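Mandelate racemase/muconate lactonizing enzyme family protein (Sulfitobacter sp. NAS-14.1, PDB 3T4W) probably acts as a lyase of the enolase superfamily, whose members typically abstract the proton next to a substrate carboxylate; its own substrate is not established. Local coordinates at residues A[134-139]-A[343-348]; A[146-151]-A[353-358]; A[299-304]-A[328-333]. All blocks are in the same frame, centred on the assembly; numbering follows the deposited sequence.

Contact 1: residues A[134-139]-A[343-348]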
loop_
_atom_site.group_PDB
_atom_site.type_symbol
_atom_site.label_atom_id
_atom_site.label_comp_id
_atom_site.label_asym_id
_atom_site.label_seq_id
_atom_site.Cartn_x
_atom_site.Cartn_y
_atom_site.Cartn_z
ATOM N N PRO A 134 -13.674 -42.961 13.866
ATOM C CA PRO A 134 -14.382 -41.948 13.082
ATOM C C PRO A 134 -13.358 -41.068 12.380
ATOM O O PRO A 134 -12.235 -40.942 12.874
ATOM C CB PRO A 134 -15.129 -41.136 14.147
ATOM C CG PRO A 134 -15.139 -42.002 15.371
ATOM C CD PRO A 134 -13.858 -42.765 15.313
ATOM N N VAL A 135 -13.732 -40.471 11.250
ATOM C CA VAL A 135 -12.806 -39.653 10.472
ATOM C C VAL A 135 -12.173 -38.517 11.279
ATOM O O VAL A 135 -10.968 -38.277 11.185
ATOM C CB VAL A 135 -13.477 -39.096 9.196
ATOM C CG1 VAL A 135 -12.599 -38.044 8.530
ATOM C CG2 VAL A 135 -13.766 -40.226 8.240
ATOM N N TYR A 136 -12.971 -37.821 12.079
ATOM C CA TYR A 136 -12.444 -36.681 12.818
ATOM C C TYR A 136 -11.315 -37.100 13.747
ATOM O O TYR A 136 -10.414 -36.316 14.020
ATOM C CB TYR A 136 -13.539 -35.932 13.580
ATOM C CG TYR A 136 -14.267 -36.741 14.628
ATOM C CD1 TYR A 136 -13.681 -37.018 15.858
ATOM C CD2 TYR A 136 -15.553 -37.203 14.398
ATOM C CE1 TYR A 136 -14.349 -37.753 16.812
ATOM C CE2 TYR A 136 -16.228 -37.932 15.351
ATOM C CZ TYR A 136 -15.622 -38.206 16.549
ATOM O OH TYR A 136 -16.306 -38.929 17.488
ATOM N N ALA A 137 -11.347 -38.348 14.201
ATOM C CA ALA A 137 -10.313 -38.850 15.095
ATOM C C ALA A 137 -8.967 -38.983 14.383
ATOM O O ALA A 137 -7.916 -39.050 15.023
ATOM C CB ALA A 137 -10.734 -40.184 15.700
ATOM N N LEU A 138 -9.005 -39.019 13.059
ATOM C CA LEU A 138 -7.791 -39.212 12.274
ATOM C C LEU A 138 -7.229 -37.874 11.826
ATOM O O LEU A 138 -6.097 -37.791 11.358
ATOM C CB LEU A 138 -8.077 -40.112 11.064
ATOM C CG LEU A 138 -8.695 -41.479 11.408
ATOM C CD1 LEU A 138 -9.109 -42.249 10.158
ATOM C CD2 LEU A 138 -7.740 -42.312 12.254
ATOM N N ILE A 139 -8.026 -36.824 11.994
ATOM C CA ILE A 139 -7.652 -35.494 11.536
ATOM C C ILE A 139 -7.628 -34.439 12.664
ATOM O O ILE A 139 -8.104 -33.318 12.499
ATOM C CB ILE A 139 -8.560 -35.039 10.363
ATOM C CG1 ILE A 139 -10.027 -34.964 10.790
ATOM C CG2 ILE A 139 -8.437 -35.998 9.176
ATOM C CD1 ILE A 139 -10.967 -34.565 9.652
ATOM N N ASN A 343 -18.629 -32.961 5.820
ATOM C CA ASN A 343 -18.714 -31.629 6.417
ATOM C C ASN A 343 -18.601 -31.693 7.931
ATOM O O ASN A 343 -17.911 -30.886 8.563
ATOM C CB ASN A 343 -20.037 -30.958 6.055
ATOM C CG ASN A 343 -20.085 -30.497 4.619
ATOM O OD1 ASN A 343 -19.061 -30.449 3.933
ATOM N ND2 ASN A 343 -21.280 -30.151 4.151
ATOM N N ILE A 344 -19.282 -32.677 8.500
ATOM C CA ILE A 344 -19.392 -32.809 9.938
ATOM C C ILE A 344 -18.124 -33.373 10.578
ATOM O O ILE A 344 -17.763 -32.996 11.696
ATOM C CB ILE A 344 -20.659 -33.608 10.298
ATOM C CG1 ILE A 344 -21.875 -32.715 10.038
ATOM C CG2 ILE A 344 -20.632 -34.086 11.743
ATOM C CD1 ILE A 344 -23.109 -33.183 10.670
ATOM N N HIS A 345 -17.430 -34.248 9.863
ATOM C CA HIS A 345 -16.143 -34.743 10.341
ATOM C C HIS A 345 -15.061 -33.665 10.251
ATOM O O HIS A 345 -14.121 -33.651 11.045
ATOM C CB HIS A 345 -15.730 -36.020 9.605
ATOM C CG HIS A 345 -16.404 -37.250 10.128
ATOM N ND1 HIS A 345 -15.923 -37.959 11.209
ATOM C CD2 HIS A 345 -17.541 -37.879 9.739
ATOM C CE1 HIS A 345 -16.728 -38.978 11.458
ATOM N NE2 HIS A 345 -17.716 -38.954 10.578
ATOM N N LEU A 346 -15.194 -32.763 9.284
ATOM C CA LEU A 346 -14.352 -31.575 9.265
ATOM C C LEU A 346 -14.713 -30.704 10.470
ATOM O O LEU A 346 -13.858 -30.366 11.285
ATOM C CB LEU A 346 -14.539 -30.790 7.962
ATOM C CG LEU A 346 -13.728 -29.498 7.808
ATOM C CD1 LEU A 346 -12.226 -29.775 7.852
ATOM C CD2 LEU A 346 -14.095 -28.770 6.517
ATOM N N ALA A 347 -15.994 -30.368 10.577
ATOM C CA ALA A 347 -16.487 -29.520 11.656
ATOM C C ALA A 347 -16.005 -29.973 13.035
ATOM O O ALA A 347 -15.499 -29.168 13.813
ATOM C CB ALA A 347 -18.007 -29.445 11.621
ATOM N N ALA A 348 -16.167 -31.257 13.337
ATOM C CA ALA A 348 -15.839 -31.765 14.663
ATOM C C ALA A 348 -14.356 -31.632 14.972
ATOM O O ALA A 348 -13.956 -31.655 16.138
ATOM C CB ALA A 348 -16.275 -33.220 14.801
#
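The backbone N of Y136 donates to ND1 of H345 at 3.1 Å. The N-H...acceptor angle is 144° and the donor stands somewhat out of the imidazole plane, so the bond is clearly bent. At the far side of the ring, NE2 of H345 is hydrogen-bonded to the carbonyl O of L387, a pattern consistent with the proton residing on NE2. Both nitrogens of this buried side chain are therefore engaged, which fixes the rotation of the ring.

Carbon contacts frame it further. V135 reaches one face with CG2, offset toward the rim, and its CB is 3.6 Å from CG of H345; the two side chains cross at about a right angle. At the edge, in the ring plane, CB of P134 lies 3.8 Å from CE1 of H345. With CG of Y136 placed between its own backbone N and carbonyl carbon (chi1 61°), the phenol ring is brought rim to rim with the imidazole, centroids 5.4 Å apart and planes at 23°, neither ring over the other. CD1 of I139 approaches O of H345 itself at 3.6 Å; one turn further along the helix, CB of A348 meets CB of Y136 at 4.0 Å. The phenol OH bonds to O of P382. With an alanine in place of H345, the N-H of Y136 and the carbonyl of L387 would probably both lose their mate, with a gap opening beside V135.

The contact fastens the connection between helix 110-130 and strand 146-152 to helix 337-349, an outer helix of the enolase-type (beta/alpha)7beta barrel.

Contact 2: residues A[146-151]-A[353-358]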
loop_
_atom_site.group_PDB
_atom_site.type_symbol
_atom_site.label_atom_id
_atom_site.label_comp_id
_atom_site.label_asym_id
_atom_site.label_seq_id
_atom_site.Cartn_x
_atom_site.Cartn_y
_atom_site.Cartn_z
ATOM N N ARG A 146 -20.234 -31.341 19.783
ATOM C CA ARG A 146 -21.401 -31.065 18.959
ATOM C C ARG A 146 -21.086 -29.956 17.971
ATOM O O ARG A 146 -20.142 -29.186 18.159
ATOM C CB ARG A 146 -22.582 -30.645 19.829
ATOM C CG ARG A 146 -23.195 -31.771 20.612
ATOM C CD ARG A 146 -23.870 -31.256 21.879
ATOM N NE ARG A 146 -25.200 -30.709 21.633
ATOM C CZ ARG A 146 -25.483 -29.411 21.607
ATOM N NH1 ARG A 146 -26.730 -29.009 21.381
ATOM N NH2 ARG A 146 -24.523 -28.516 21.808
ATOM N N VAL A 147 -21.886 -29.870 16.921
ATOM C CA VAL A 147 -21.694 -28.844 15.916
ATOM C C VAL A 147 -22.997 -28.092 15.668
ATOM O O VAL A 147 -24.060 -28.694 15.482
ATOM C CB VAL A 147 -21.161 -29.436 14.598
ATOM C CG1 VAL A 147 -21.142 -28.372 13.495
ATOM C CG2 VAL A 147 -19.776 -30.026 14.818
ATOM N N ARG A 148 -22.900 -26.770 15.701
ATOM C CA ARG A 148 -24.019 -25.889 15.434
ATOM C C ARG A 148 -24.477 -26.085 13.997
ATOM O O ARG A 148 -23.661 -26.151 13.074
ATOM C CB ARG A 148 -23.586 -24.440 15.658
ATOM C CG ARG A 148 -24.711 -23.463 15.898
ATOM C CD ARG A 148 -24.147 -22.063 16.105
ATOM N NE ARG A 148 -25.171 -21.042 15.921
ATOM C CZ ARG A 148 -24.938 -19.735 15.868
ATOM N NH1 ARG A 148 -23.701 -19.267 15.975
ATOM N NH2 ARG A 148 -25.949 -18.896 15.691
ATOM N N GLY A 149 -25.785 -26.197 13.808
ATOM C CA GLY A 149 -26.332 -26.370 12.482
ATOM C C GLY A 149 -27.178 -25.191 12.055
ATOM O O GLY A 149 -27.608 -24.384 12.878
ATOM N N TYR A 150 -27.405 -25.080 10.754
ATOM C CA TYR A 150 -28.395 -24.141 10.260
ATOM C C TYR A 150 -29.111 -24.711 9.054
ATOM O O TYR A 150 -28.606 -25.622 8.396
ATOM C CB TYR A 150 -27.767 -22.784 9.935
ATOM C CG TYR A 150 -26.979 -22.705 8.644
ATOM C CD1 TYR A 150 -25.633 -23.041 8.607
ATOM C CD2 TYR A 150 -27.570 -22.250 7.475
ATOM C CE1 TYR A 150 -24.899 -22.947 7.434
ATOM C CE2 TYR A 150 -26.848 -22.148 6.301
ATOM C CZ TYR A 150 -25.512 -22.498 6.284
ATOM O OH TYR A 150 -24.792 -22.401 5.116
ATOM N N THR A 151 -30.292 -24.176 8.781
ATOM C CA THR A 151 -31.058 -24.579 7.611
ATOM C C THR A 151 -31.538 -23.369 6.815
ATOM O O THR A 151 -31.509 -22.233 7.288
ATOM C CB THR A 151 -32.280 -25.437 8.005
ATOM O OG1 THR A 151 -32.981 -25.850 6.829
ATOM C CG2 THR A 151 -33.225 -24.648 8.890
ATOM N N ILE A 353 -14.721 -23.546 13.826
ATOM C CA ILE A 353 -15.958 -23.861 13.127
ATOM C C ILE A 353 -17.044 -22.870 13.522
ATOM O O ILE A 353 -17.195 -22.539 14.703
ATOM C CB ILE A 353 -16.449 -25.271 13.482
ATOM C CG1 ILE A 353 -17.809 -25.545 12.835
ATOM C CG2 ILE A 353 -16.529 -25.433 14.989
ATOM C CD1 ILE A 353 -17.726 -25.919 11.372
ATOM N N LEU A 354 -17.798 -22.394 12.538
ATOM C CA LEU A 354 -18.943 -21.534 12.816
ATOM C C LEU A 354 -20.229 -22.354 12.911
ATOM O O LEU A 354 -20.862 -22.424 13.964
ATOM C CB LEU A 354 -19.086 -20.455 11.743
ATOM C CG LEU A 354 -20.343 -19.585 11.831
ATOM C CD1 LEU A 354 -20.572 -19.120 13.249
ATOM C CD2 LEU A 354 -20.249 -18.394 10.884
ATOM N N MET A 355 -20.611 -22.969 11.799
ATOM C CA MET A 355 -21.813 -23.791 11.755
ATOM C C MET A 355 -21.848 -24.594 10.464
ATOM O O MET A 355 -21.152 -24.270 9.503
ATOM C CB MET A 355 -23.071 -22.925 11.877
ATOM C CG MET A 355 -23.102 -21.733 10.927
ATOM S SD MET A 355 -24.596 -20.729 11.108
ATOM C CE MET A 355 -24.587 -20.449 12.873
ATOM N N CYS A 356 -22.662 -25.638 10.449
ATOM C CA CYS A 356 -22.796 -26.496 9.285
ATOM C C CYS A 356 -24.159 -26.327 8.626
ATOM O O CYS A 356 -25.197 -26.395 9.296
ATOM C CB CYS A 356 -22.603 -27.957 9.690
ATOM S SG CYS A 356 -20.891 -28.504 9.681
ATOM N N GLU A 357 -24.153 -26.104 7.316
ATOM C CA GLU A 357 -25.392 -26.069 6.546
ATOM C C GLU A 357 -26.088 -27.422 6.648
ATOM O O GLU A 357 -25.449 -28.470 6.556
ATOM C CB GLU A 357 -25.121 -25.700 5.079
ATOM C CG GLU A 357 -26.384 -25.387 4.279
ATOM C CD GLU A 357 -26.135 -24.418 3.125
ATOM O OE1 GLU A 357 -25.035 -24.444 2.538
ATOM O OE2 GLU A 357 -27.042 -23.622 2.804
ATOM N N CYS A 358 -27.398 -27.396 6.856
ATOM C CA CYS A 358 -28.163 -28.629 6.984
ATOM C C CYS A 358 -29.394 -28.628 6.084
ATOM O O CYS A 358 -29.994 -27.583 5.823
ATOM C CB CYS A 358 -28.582 -28.862 8.432
ATOM S SG CYS A 358 -27.228 -29.246 9.548
#
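In both Y150 (chi1 77°) and M355 (chi1 50°) CG lies between the backbone N and the carbonyl carbon, and this placement brings the ring and the thioether together across the strands. The side chains cross at about a right angle: SD of M355 is 3.6 Å from CD1 of Y150, a Met-aromatic contact that approaches the ring obliquely. Over one face of the same ring sits CA of E357, 3.7 Å from the centroid and 28° off the normal, which meets the geometry of a CH-pi contact.

The phenol OH and the carboxylate of E357 lie close, but poor angles rule out a direct bond; K187 instead reaches both, hydrogen-bonding OH of Y150 and forming a salt bridge to OE2 of E357, whose OE1 accepts from N of L333.

Beneath the side chains, strands 146-151 and 356-358 run parallel, the closure of an enolase-type (beta/alpha)7beta barrel where the first strand meets the last. The register is given by N of C356 donating to O of R148 at 2.9 Å and N of Y150 donating to O of C356 at 3.0 Å.

CG1 of V147 packs against SG of C356 at 3.8 Å, with A347 of helix 337-349 touching both residues. The guanidinium of R148 forms a salt bridge with D226 through NH2 and meets Y417 of a third subunit in a cation-pi contact.

Contact 3: residues A[299-304]-A[328-333]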
loop_
_atom_site.group_PDB
_atom_site.type_symbol
_atom_site.label_atom_id
_atom_site.label_comp_id
_atom_site.label_asym_id
_atom_site.label_seq_id
_atom_site.Cartn_x
_atom_site.Cartn_y
_atom_site.Cartn_z
ATOM N N ALA A 299 -13.404 -11.932 2.556
ATOM C CA ALA A 299 -14.419 -12.661 3.302
ATOM C C ALA A 299 -13.906 -13.078 4.667
ATOM O O ALA A 299 -12.750 -13.466 4.815
ATOM C CB ALA A 299 -14.882 -13.875 2.507
ATOM N N ALA A 300 -14.770 -12.991 5.670
ATOM C CA ALA A 300 -14.388 -13.341 7.033
ATOM C C ALA A 300 -14.929 -14.714 7.417
ATOM O O ALA A 300 -14.593 -15.245 8.469
ATOM C CB ALA A 300 -14.885 -12.290 8.010
ATOM N N ILE A 301 -15.780 -15.273 6.565
ATOM C CA ILE A 301 -16.350 -16.587 6.810
ATOM C C ILE A 301 -16.228 -17.441 5.552
ATOM O O ILE A 301 -16.708 -17.055 4.488
ATOM C CB ILE A 301 -17.831 -16.478 7.250
ATOM C CG1 ILE A 301 -17.935 -15.715 8.576
ATOM C CG2 ILE A 301 -18.466 -17.862 7.363
ATOM C CD1 ILE A 301 -19.358 -15.466 9.050
ATOM N N LEU A 302 -15.572 -18.593 5.666
ATOM C CA LEU A 302 -15.340 -19.435 4.497
ATOM C C LEU A 302 -16.347 -20.567 4.425
ATOM O O LEU A 302 -16.703 -21.159 5.441
ATOM C CB LEU A 302 -13.916 -19.994 4.483
ATOM C CG LEU A 302 -12.767 -18.979 4.529
ATOM C CD1 LEU A 302 -11.424 -19.688 4.340
ATOM C CD2 LEU A 302 -12.950 -17.881 3.492
ATOM N N GLN A 303 -16.804 -20.865 3.214
ATOM C CA GLN A 303 -17.831 -21.871 3.013
ATOM C C GLN A 303 -17.447 -22.852 1.919
ATOM O O GLN A 303 -18.052 -22.850 0.846
ATOM C CB GLN A 303 -19.145 -21.196 2.633
ATOM C CG GLN A 303 -19.635 -20.183 3.634
ATOM C CD GLN A 303 -20.830 -19.401 3.118
ATOM O OE1 GLN A 303 -20.833 -18.929 1.977
ATOM N NE2 GLN A 303 -21.851 -19.251 3.961
ATOM N N PRO A 304 -16.459 -23.715 2.192
ATOM C CA PRO A 304 -16.042 -24.688 1.177
ATOM C C PRO A 304 -17.100 -25.769 0.989
ATOM O O PRO A 304 -17.731 -26.194 1.959
ATOM C CB PRO A 304 -14.786 -25.331 1.789
ATOM C CG PRO A 304 -14.619 -24.733 3.175
ATOM C CD PRO A 304 -15.892 -24.020 3.513
ATOM N N GLN A 328 -13.521 -18.113 10.316
ATOM C CA GLN A 328 -14.199 -19.367 10.609
ATOM C C GLN A 328 -14.718 -20.106 9.380
ATOM O O GLN A 328 -14.851 -19.532 8.307
ATOM C CB GLN A 328 -15.342 -19.109 11.582
ATOM C CG GLN A 328 -14.863 -18.692 12.944
ATOM C CD GLN A 328 -15.927 -18.867 13.996
ATOM O OE1 GLN A 328 -16.976 -18.221 13.943
ATOM N NE2 GLN A 328 -15.664 -19.740 14.967
ATOM N N ILE A 329 -15.010 -21.390 9.554
ATOM C CA ILE A 329 -15.465 -22.239 8.465
ATOM C C ILE A 329 -16.923 -22.623 8.670
ATOM O O ILE A 329 -17.301 -23.068 9.753
ATOM C CB ILE A 329 -14.642 -23.543 8.394
ATOM C CG1 ILE A 329 -13.141 -23.245 8.424
ATOM C CG2 ILE A 329 -15.014 -24.343 7.156
ATOM C CD1 ILE A 329 -12.692 -22.331 7.300
ATOM N N ALA A 330 -17.733 -22.453 7.629
ATOM C CA ALA A 330 -19.117 -22.909 7.632
ATOM C C ALA A 330 -19.336 -23.739 6.383
ATOM O O ALA A 330 -19.689 -23.197 5.334
ATOM C CB ALA A 330 -20.074 -21.723 7.659
ATOM N N PRO A 331 -19.105 -25.058 6.484
ATOM C CA PRO A 331 -19.192 -25.998 5.356
ATOM C C PRO A 331 -20.481 -25.856 4.550
ATOM O O PRO A 331 -21.570 -25.833 5.116
ATOM C CB PRO A 331 -19.136 -27.366 6.037
ATOM C CG PRO A 331 -18.336 -27.123 7.267
ATOM C CD PRO A 331 -18.684 -25.731 7.727
ATOM N N HIS A 332 -20.344 -25.759 3.233
ATOM C CA HIS A 332 -21.494 -25.638 2.350
ATOM C C HIS A 332 -22.206 -26.974 2.201
ATOM O O HIS A 332 -21.586 -28.037 2.240
ATOM C CB HIS A 332 -21.039 -25.146 0.979
ATOM C CG HIS A 332 -22.131 -25.078 -0.039
ATOM N ND1 HIS A 332 -22.208 -25.948 -1.106
ATOM C CD2 HIS A 332 -23.183 -24.235 -0.165
ATOM C CE1 HIS A 332 -23.261 -25.645 -1.844
ATOM N NE2 HIS A 332 -23.875 -24.614 -1.291
ATOM N N LEU A 333 -23.519 -26.918 2.048
ATOM C CA LEU A 333 -24.262 -28.102 1.683
ATOM C C LEU A 333 -25.433 -27.740 0.803
ATOM O O LEU A 333 -26.400 -27.121 1.253
ATOM C CB LEU A 333 -24.758 -28.884 2.900
ATOM C CG LEU A 333 -25.460 -30.169 2.436
ATOM C CD1 LEU A 333 -24.436 -31.188 1.953
ATOM C CD2 LEU A 333 -26.332 -30.764 3.523
#
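P304 presents ring atoms CD and CG to I329, with CG2 of I329 3.8 Å from CD of P304 and the two side chains crossing at about a right angle. The imidazole of H332 instead leads away from 299-304: its CG is anti to the backbone N (chi1 176°), and the ring meets that of Y63 with planes at about 65°. The amide of Q303 likewise finds its partner elsewhere, NE2 bonding to OE1 of E256.

The parallel pairing of I301 with Q328 and of L302 with I329 joins neighbouring strands of the enolase-type (beta/alpha)7beta barrel, and helix 312-323, after the short helix 306-309, lies between them in the sequence, making a beta-alpha-beta crossover. Two nearly straight bonds set the register: N of L302 donates to O of Q328 at 2.9 Å, and N of A330 donates to O of L302 at 2.7 Å.

Side chains alternate between the two faces of the sheet. L302 and I329 point outward into the helical layer, where CB of L302 touches CD1 of I329 at 3.9 Å and helix 312-323 packs on both; F290 and V293 of helix 287-295 add to the cover of L302. I301 and Q328 share the other face, and CG2 of I301 reaches CB of A330 at 4.2 Å.

Past the C-terminal ends of the two strands the segments stay joined, on the side of the barrel where this superfamily places its active site. There N of H332 donates to O of P304 at 2.9 Å, but from 41° above the carbonyl plane.

Overall arrangement
Along the chain the segments come in the order 134-139, 146-151, 299-304, 328-333, 343-348, 353-358, so contacts 1 and 2 alternate and contact 3 falls wholly within the span of each. Contacts 2 and 3 belong to the same barrel sheet, their centres 10 Å apart, and N of L354 probably bonds O of I329 between them. Contact 1 lies about 14 Å from contact 2 and 16 Å from contact 3, outside the sheet on helix 337-349, which connects strands 328-329 and 356-358. A347 of that helix packs on I353, and N343 on P331. Contact 2 closes the barrel, contact 3 joins two strands next to that seam, and contact 1 holds the helix packed outside; contacts 2 and 3 also touch a third subunit.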